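Side-chain contacts in folylpolyglutamate synthase protein FOLC (Mycobacterium tuberculosis, PDB 2VOS), which probably catalyses the ATP-dependent addition of L-glutamate to dihydropteroate and to tetrahydrofolate, building polyglutamylated folates: residues A[76-79]-A[80-84]; A[125-128]-A[129-133]. All blocks are in the same frame, centred on the assembly; numbering follows the deposited sequence.

Contact 1 of 2, residues A[76-79]-A[80-84]; sequences TSVA and RMVDA. With CO (cobalt (II) ion), chain E; ADP (adenosine-5'-diphosphate), chain B.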
ATOM      1  N   THR A  76       0.771   2.600   0.709  1.00 24.98           N
ATOM      2  CA  THR A  76       1.081   1.866   1.956  1.00 24.64           C
ATOM      3  C   THR A  76       2.550   2.053   2.340  1.00 23.16           C
ATOM      4  O   THR A  76       2.871   2.285   3.518  1.00 23.85           O
ATOM      5  CB  THR A  76       0.713   0.353   1.846  1.00 24.02           C
ATOM      6  OG1 THR A  76      -0.704   0.289   1.882  1.00 24.19           O
ATOM      7  CG2 THR A  76       1.240  -0.395   3.115  1.00 22.81           C
ATOM      8  N   SER A  77       3.439   1.907   1.369  1.00 24.61           N
ATOM      9  CA  SER A  77       4.858   2.065   1.695  1.00 24.06           C
ATOM     10  C   SER A  77       5.152   3.491   2.231  1.00 24.51           C
ATOM     11  O   SER A  77       5.915   3.679   3.198  1.00 22.73           O
ATOM     12  CB  SER A  77       5.701   1.830   0.446  1.00 24.76           C
ATOM     13  OG  SER A  77       5.767   0.463   0.095  1.00 26.87           O
ATOM     14  N   VAL A  78       4.568   4.514   1.586  1.00 23.81           N
ATOM     15  CA  VAL A  78       4.753   5.905   2.051  1.00 22.74           C
ATOM     16  C   VAL A  78       4.153   6.064   3.439  1.00 23.41           C
ATOM     17  O   VAL A  78       4.739   6.750   4.306  1.00 25.74           O
ATOM     18  CB  VAL A  78       4.122   6.970   1.059  1.00 24.91           C
ATOM     19  CG1 VAL A  78       4.113   8.417   1.742  1.00 22.41           C
ATOM     20  CG2 VAL A  78       4.973   7.007  -0.244  1.00 20.52           C
ATOM     21  N   ALA A  79       2.983   5.458   3.690  1.00 21.69           N
ATOM     22  CA  ALA A  79       2.327   5.581   5.006  1.00 21.28           C
ATOM     23  C   ALA A  79       3.286   5.035   6.060  1.00 21.41           C
ATOM     24  O   ALA A  79       3.456   5.620   7.114  1.00 21.39           O
ATOM     25  CB  ALA A  79       1.031   4.796   5.059  1.00 18.75           C
ATOM     26  N   ARG A  80       3.869   3.868   5.791  1.00 21.71           N
ATOM     27  CA  ARG A  80       4.788   3.262   6.783  1.00 22.15           C
ATOM     28  C   ARG A  80       6.096   4.041   6.994  1.00 23.18           C
ATOM     29  O   ARG A  80       6.624   4.018   8.113  1.00 23.38           O
ATOM     30  CB  ARG A  80       5.129   1.836   6.422  1.00 22.13           C
ATOM     31  CG  ARG A  80       3.799   0.943   6.423  1.00 21.98           C
ATOM     32  CD  ARG A  80       4.159  -0.497   5.991  1.00 23.86           C
ATOM     33  NE  ARG A  80       4.968  -1.228   6.997  1.00 23.56           N
ATOM     34  CZ  ARG A  80       4.469  -1.986   7.982  1.00 24.14           C
ATOM     35  NH1 ARG A  80       3.157  -2.138   8.157  1.00 20.88           N
ATOM     36  NH2 ARG A  80       5.290  -2.600   8.825  1.00 24.36           N
HETATM   37  N   MSE A  81       6.599   4.699   5.943  1.00 21.95           N
HETATM   38  CA  MSE A  81       7.756   5.585   6.022  1.00 23.59           C
HETATM   39  C   MSE A  81       7.448   6.842   6.860  1.00 23.68           C
HETATM   40  O   MSE A  81       8.217   7.183   7.743  1.00 25.11           O
HETATM   41  CB  MSE A  81       8.203   6.016   4.632  1.00 23.09           C
HETATM   42  CG  MSE A  81       8.960   4.859   3.944  1.00 24.95           C
HETATM   43 SE   MSE A  81       9.080   5.324   2.056  1.00 28.32          SE
HETATM   44  CE  MSE A  81      10.070   3.816   1.409  1.00 23.63           C
ATOM     45  N   VAL A  82       6.330   7.501   6.584  1.00 23.36           N
ATOM     46  CA  VAL A  82       5.843   8.597   7.430  1.00 24.29           C
ATOM     47  C   VAL A  82       5.759   8.180   8.887  1.00 25.14           C
ATOM     48  O   VAL A  82       6.232   8.895   9.753  1.00 26.82           O
ATOM     49  CB  VAL A  82       4.444   9.095   6.924  1.00 24.21           C
ATOM     50  CG1 VAL A  82       3.759  10.038   7.922  1.00 21.81           C
ATOM     51  CG2 VAL A  82       4.572   9.724   5.517  1.00 25.04           C
ATOM     52  N   ASP A  83       5.138   7.029   9.183  1.00 24.58           N
ATOM     53  CA  ASP A  83       5.053   6.525  10.546  1.00 24.33           C
ATOM     54  C   ASP A  83       6.470   6.373  11.151  1.00 24.46           C
ATOM     55  O   ASP A  83       6.794   6.839  12.284  1.00 25.00           O
ATOM     56  CB  ASP A  83       4.318   5.162  10.506  1.00 23.97           C
ATOM     57  CG  ASP A  83       3.915   4.668  11.890  1.00 28.45           C
ATOM     58  OD1 ASP A  83       4.474   5.202  12.888  1.00 28.51           O
ATOM     59  OD2 ASP A  83       3.064   3.732  11.983  1.00 27.76           O
ATOM     60  N   ALA A  84       7.346   5.702  10.423  1.00 24.25           N
ATOM     61  CA  ALA A  84       8.703   5.520  10.923  1.00 23.74           C
ATOM     62  C   ALA A  84       9.403   6.864  11.259  1.00 24.78           C
ATOM     63  O   ALA A  84      10.073   6.977  12.303  1.00 24.42           O
ATOM     64  CB  ALA A  84       9.559   4.731   9.886  1.00 24.14           C
TER
HETATM   65 CO    CO E1493      -2.067   0.246   0.168  1.00 28.96          CO
HETATM   66  PB  ADP B1490      -0.453   1.046  -2.508  1.00 32.04           P
HETATM   67  O1B ADP B1490      -0.703   1.132  -1.025  1.00 29.25           O
HETATM   68  O2B ADP B1490      -1.202  -0.079  -3.165  1.00 33.59           O
HETATM   69  O3B ADP B1490      -0.519   2.334  -3.271  1.00 30.87           O
HETATM   70  PA  ADP B1490       2.155  -0.205  -1.853  1.00 32.77           P
HETATM   71  O1A ADP B1490       1.372  -1.278  -1.111  1.00 31.51           O
HETATM   72  O2A ADP B1490       3.357   0.536  -1.291  1.00 26.12           O
HETATM   73  O3A ADP B1490       1.134   0.750  -2.706  1.00 31.81           O
HETATM   74  O5' ADP B1490       2.794  -1.041  -3.090  1.00 35.29           O
HETATM   75  C5' ADP B1490       2.090  -2.012  -3.877  1.00 33.51           C
HETATM   76  C4' ADP B1490       3.090  -2.471  -4.961  1.00 39.19           C
HETATM   77  O4' ADP B1490       3.378  -1.348  -5.840  1.00 34.70           O
HETATM   78  C3' ADP B1490       4.480  -2.819  -4.432  1.00 41.59           C
HETATM   79  O3' ADP B1490       4.633  -4.216  -4.283  1.00 47.10           O
HETATM   80  C2' ADP B1490       5.496  -2.426  -5.467  1.00 42.55           C
HETATM   81  O2' ADP B1490       5.454  -3.456  -6.513  1.00 48.77           O
HETATM   82  C1' ADP B1490       4.792  -1.282  -6.150  1.00 37.44           C
HETATM   83  N9  ADP B1490       5.177   0.094  -5.723  1.00 34.80           N
HETATM   84  C8  ADP B1490       5.211   0.683  -4.480  1.00 32.19           C
HETATM   85  N7  ADP B1490       5.571   1.995  -4.601  1.00 31.85           N
HETATM   86  C5  ADP B1490       5.653   2.262  -5.938  1.00 31.30           C
HETATM   87  C6  ADP B1490       5.944   3.431  -6.776  1.00 33.48           C
HETATM   88  N6  ADP B1490       6.223   4.628  -6.219  1.00 30.42           N
HETATM   89  N1  ADP B1490       5.972   3.227  -8.098  1.00 30.70           N
HETATM   90  C2  ADP B1490       5.763   2.045  -8.732  1.00 31.87           C
HETATM   91  N3  ADP B1490       5.456   0.917  -8.039  1.00 32.58           N
HETATM   92  C4  ADP B1490       5.416   1.006  -6.669  1.00 34.00           C
HETATM   93  O   HOH W   1      -3.607   0.171  -1.345  1.00 32.68           O
HETATM   94  O   HOH W   2      -1.326  -1.633  -0.422  1.00 33.04           O
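The first torsions of T76 and R80 bring their side chains alongside each other on one flank of helix 75-88. A chi1 of -72° places CG2 of T76 anti to its backbone N, 4.1 Å from CD of R80, and sets OG1 beside that N, anti to the carbonyl carbon, where it reaches the cobalt ion. In R80, chi1 (-62°) sets CG beside its own N; a bend at chi3 (69°) then carries the guanidinium group off to T334 and the carboxy-terminal residue Q487. On another flank, V78 CG1 lies 4.0 Å from V82 CG2, and that V82 CG2 also comes within 3.2 Å of V78 O. V82 and A79 pack on I67, I69 and V172 of strands 66-70 and 170-174, V78 on N301 of helix 296-312. V82 N donates almost straight to V78 O over 2.9 Å; the neighbouring i to i+4 bonds are of similar length but less straight. The extended selenomethionine M81 rests its CG and SE against the S77 carbonyl and continues to helix 296-312.

The amino-terminal end of this helix faces the diphosphate of ADP. T76 OG1 binds the cobalt ion at 2.2 Å; ADP O1B, two waters, E174 and the S98 carbonyl complete six ligands. T76 N donates to that same O1B at 2.7 Å, so one residue grips the beta-phosphate both directly and through the metal. S77 uses two donors on a single alpha-phosphate oxygen, its N lying 3.0 Å and its OG 2.8 Å from ADP O2A. Q298 and S335, both bonded to OG, act as a second shell. The helix amino terminus probably adds electrostatic stabilisation. With N73, G74 and K75 just before it, this is the P-loop and its following helix in the Mur ligase-type ATP-binding domain.

Contact 2 of 2, residues A[125-128]-A[129-133]; sequences REIE and PLVAL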
ATOM      1  N   ARG A 125     -16.261  -3.774  19.296  1.00 42.24           N
ATOM      2  CA  ARG A 125     -17.330  -3.859  20.274  1.00 43.31           C
ATOM      3  C   ARG A 125     -17.679  -2.490  20.811  1.00 44.55           C
ATOM      4  O   ARG A 125     -18.844  -2.174  21.039  1.00 44.90           O
ATOM      5  CB  ARG A 125     -16.927  -4.733  21.451  1.00 43.93           C
ATOM      6  CG  ARG A 125     -16.837  -6.253  21.186  1.00 48.93           C
ATOM      7  CD  ARG A 125     -16.793  -6.955  22.577  1.00 58.48           C
ATOM      8  NE  ARG A 125     -17.076  -8.386  22.507  1.00 65.96           N
ATOM      9  CZ  ARG A 125     -18.304  -8.898  22.581  1.00 69.32           C
ATOM     10  NH1 ARG A 125     -19.361  -8.088  22.729  1.00 69.64           N
ATOM     11  NH2 ARG A 125     -18.476 -10.220  22.505  1.00 70.97           N
ATOM     12  N   GLU A 126     -16.678  -1.650  21.047  1.00 45.25           N
ATOM     13  CA  GLU A 126     -16.990  -0.341  21.621  1.00 46.15           C
ATOM     14  C   GLU A 126     -17.764   0.556  20.649  1.00 45.32           C
ATOM     15  O   GLU A 126     -18.673   1.259  21.089  1.00 46.02           O
ATOM     16  CB  GLU A 126     -15.753   0.359  22.169  1.00 47.38           C
ATOM     17  CG  GLU A 126     -15.149   1.380  21.260  1.00 52.59           C
ATOM     18  CD  GLU A 126     -13.867   1.982  21.884  1.00 58.11           C
ATOM     19  OE1 GLU A 126     -13.706   1.887  23.111  1.00 62.24           O
ATOM     20  OE2 GLU A 126     -13.033   2.526  21.161  1.00 57.42           O
ATOM     21  N   ILE A 127     -17.454   0.528  19.339  1.00 43.54           N
ATOM     22  CA  ILE A 127     -18.267   1.306  18.406  1.00 42.55           C
ATOM     23  C   ILE A 127     -19.546   0.616  17.899  1.00 42.37           C
ATOM     24  O   ILE A 127     -20.464   1.298  17.422  1.00 42.29           O
ATOM     25  CB  ILE A 127     -17.480   1.872  17.231  1.00 42.90           C
ATOM     26  CG1 ILE A 127     -17.077   0.767  16.265  1.00 42.65           C
ATOM     27  CG2 ILE A 127     -16.238   2.696  17.724  1.00 39.83           C
ATOM     28  CD1 ILE A 127     -16.669   1.364  14.880  1.00 41.82           C
ATOM     29  N   GLU A 128     -19.661  -0.696  18.078  1.00 41.52           N
ATOM     30  CA  GLU A 128     -20.748  -1.455  17.415  1.00 42.57           C
ATOM     31  C   GLU A 128     -22.167  -0.898  17.706  1.00 43.23           C
ATOM     32  O   GLU A 128     -23.014  -0.840  16.793  1.00 44.38           O
ATOM     33  CB  GLU A 128     -20.702  -2.948  17.792  1.00 42.67           C
ATOM     34  CG  GLU A 128     -21.717  -3.819  16.983  1.00 43.18           C
ATOM     35  CD  GLU A 128     -21.719  -5.282  17.437  1.00 41.81           C
ATOM     36  OE1 GLU A 128     -21.954  -5.502  18.625  1.00 42.30           O
ATOM     37  OE2 GLU A 128     -21.498  -6.200  16.612  1.00 44.52           O
ATOM     38  N   PRO A 129     -22.465  -0.550  18.985  1.00 42.99           N
ATOM     39  CA  PRO A 129     -23.852  -0.049  19.158  1.00 42.42           C
ATOM     40  C   PRO A 129     -24.148   1.223  18.274  1.00 42.90           C
ATOM     41  O   PRO A 129     -25.286   1.430  17.835  1.00 41.44           O
ATOM     42  CB  PRO A 129     -23.953   0.274  20.670  1.00 42.24           C
ATOM     43  CG  PRO A 129     -22.790  -0.418  21.342  1.00 43.87           C
ATOM     44  CD  PRO A 129     -21.720  -0.677  20.262  1.00 42.44           C
ATOM     45  N   LEU A 130     -23.130   2.055  18.008  1.00 42.78           N
ATOM     46  CA  LEU A 130     -23.334   3.269  17.217  1.00 43.49           C
ATOM     47  C   LEU A 130     -23.381   2.911  15.736  1.00 42.96           C
ATOM     48  O   LEU A 130     -24.124   3.515  14.963  1.00 43.48           O
ATOM     49  CB  LEU A 130     -22.209   4.303  17.489  1.00 43.55           C
ATOM     50  CG  LEU A 130     -22.108   4.880  18.924  1.00 45.66           C
ATOM     51  CD1 LEU A 130     -23.531   5.146  19.458  1.00 44.47           C
ATOM     52  CD2 LEU A 130     -21.295   3.929  19.867  1.00 46.72           C
ATOM     53  N   VAL A 131     -22.561   1.946  15.332  1.00 42.15           N
ATOM     54  CA  VAL A 131     -22.646   1.384  13.986  1.00 43.13           C
ATOM     55  C   VAL A 131     -24.033   0.778  13.730  1.00 42.89           C
ATOM     56  O   VAL A 131     -24.621   1.029  12.686  1.00 44.00           O
ATOM     57  CB  VAL A 131     -21.578   0.278  13.764  1.00 43.27           C
ATOM     58  CG1 VAL A 131     -21.832  -0.485  12.445  1.00 43.95           C
ATOM     59  CG2 VAL A 131     -20.175   0.884  13.819  1.00 43.00           C
ATOM     60  N   ALA A 132     -24.540  -0.031  14.663  1.00 43.05           N
ATOM     61  CA  ALA A 132     -25.916  -0.608  14.531  1.00 42.58           C
ATOM     62  C   ALA A 132     -26.959   0.503  14.345  1.00 43.69           C
ATOM     63  O   ALA A 132     -27.924   0.374  13.601  1.00 41.60           O
ATOM     64  CB  ALA A 132     -26.280  -1.430  15.764  1.00 42.46           C
ATOM     65  N   LEU A 133     -26.765   1.613  15.051  1.00 45.39           N
ATOM     66  CA  LEU A 133     -27.753   2.685  15.002  1.00 46.91           C
ATOM     67  C   LEU A 133     -27.733   3.344  13.628  1.00 47.12           C
ATOM     68  O   LEU A 133     -28.784   3.609  13.053  1.00 47.24           O
ATOM     69  CB  LEU A 133     -27.468   3.706  16.102  1.00 47.38           C
ATOM     70  CG  LEU A 133     -28.494   4.825  16.266  1.00 49.48           C
ATOM     71  CD1 LEU A 133     -29.909   4.242  16.532  1.00 49.91           C
ATOM     72  CD2 LEU A 133     -28.057   5.743  17.419  1.00 49.04           C
TER
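I127 and V131 stand one turn apart on helix 117-140 and pack together where a proline kink interrupts the helical bonding. Their contact is the tight side. CD1 of I127 comes 3.7 Å from CG2 of V131, the two side chains crossing at a slant. The I127 torsion is less usual for a helix: chi1 of 71° wedges CG1 over the backbone, and with chi2 extended (163°) CD1 runs on to meet V131. Around this pair lie A157, M158 and A161 of helix 151-165 and L53 of helix 48-56, so the apolar face is buried between helices. L130 joins its margin, touching L53 and L57 while its CD2 stays 3.7 Å from the I127 carbonyl O. E126 sits at the rim, exposed but against A161.

The looser side is the face turned away from the protein's own helices, part of which meets a crystal neighbour. R125, P129 and A132 are exposed there, and E128 extends its chain outward to bond through OE2 with Y124 of the preceding turn. P129 causes the break: having no N-H, it puts CD 3.3 Å from R125 O in place of a donor.

Bonding resumes unevenly after the proline. I127 O accepts twice, from V131 N at 3.0 Å in the i to i+4 pattern and from L130 N at 2.8 Å in the tighter i to i+3 pattern. The second bond is the more strongly bent, with an N-H...O angle of 132° and the donor above the carbonyl plane. One residue on, regular geometry returns, A132 N meeting E128 O at 2.7 Å.

In the fold
Each contact is a short run within one helix, pairing apolar side chains a turn apart, yet their settings differ sharply. Contact 1 lies about 9 Å from the chain centre with seven of its eight touching residues buried, whereas contact 2 lies about 28 Å out and half of its eight are exposed. Their centres are 30 Å apart and their nearest atoms about 19 Å, so neither touches the other; they belong to separate helices, 75-88 and 117-140. In 76-84 the apolar pair lies between the central sheet (strands 66-70 and 170-174) and helix 296-312, on an unbroken helix start serving nucleotide and metal; in 125-133 it faces neighbouring helices, away from the annotated sites, on a helix interrupted by proline.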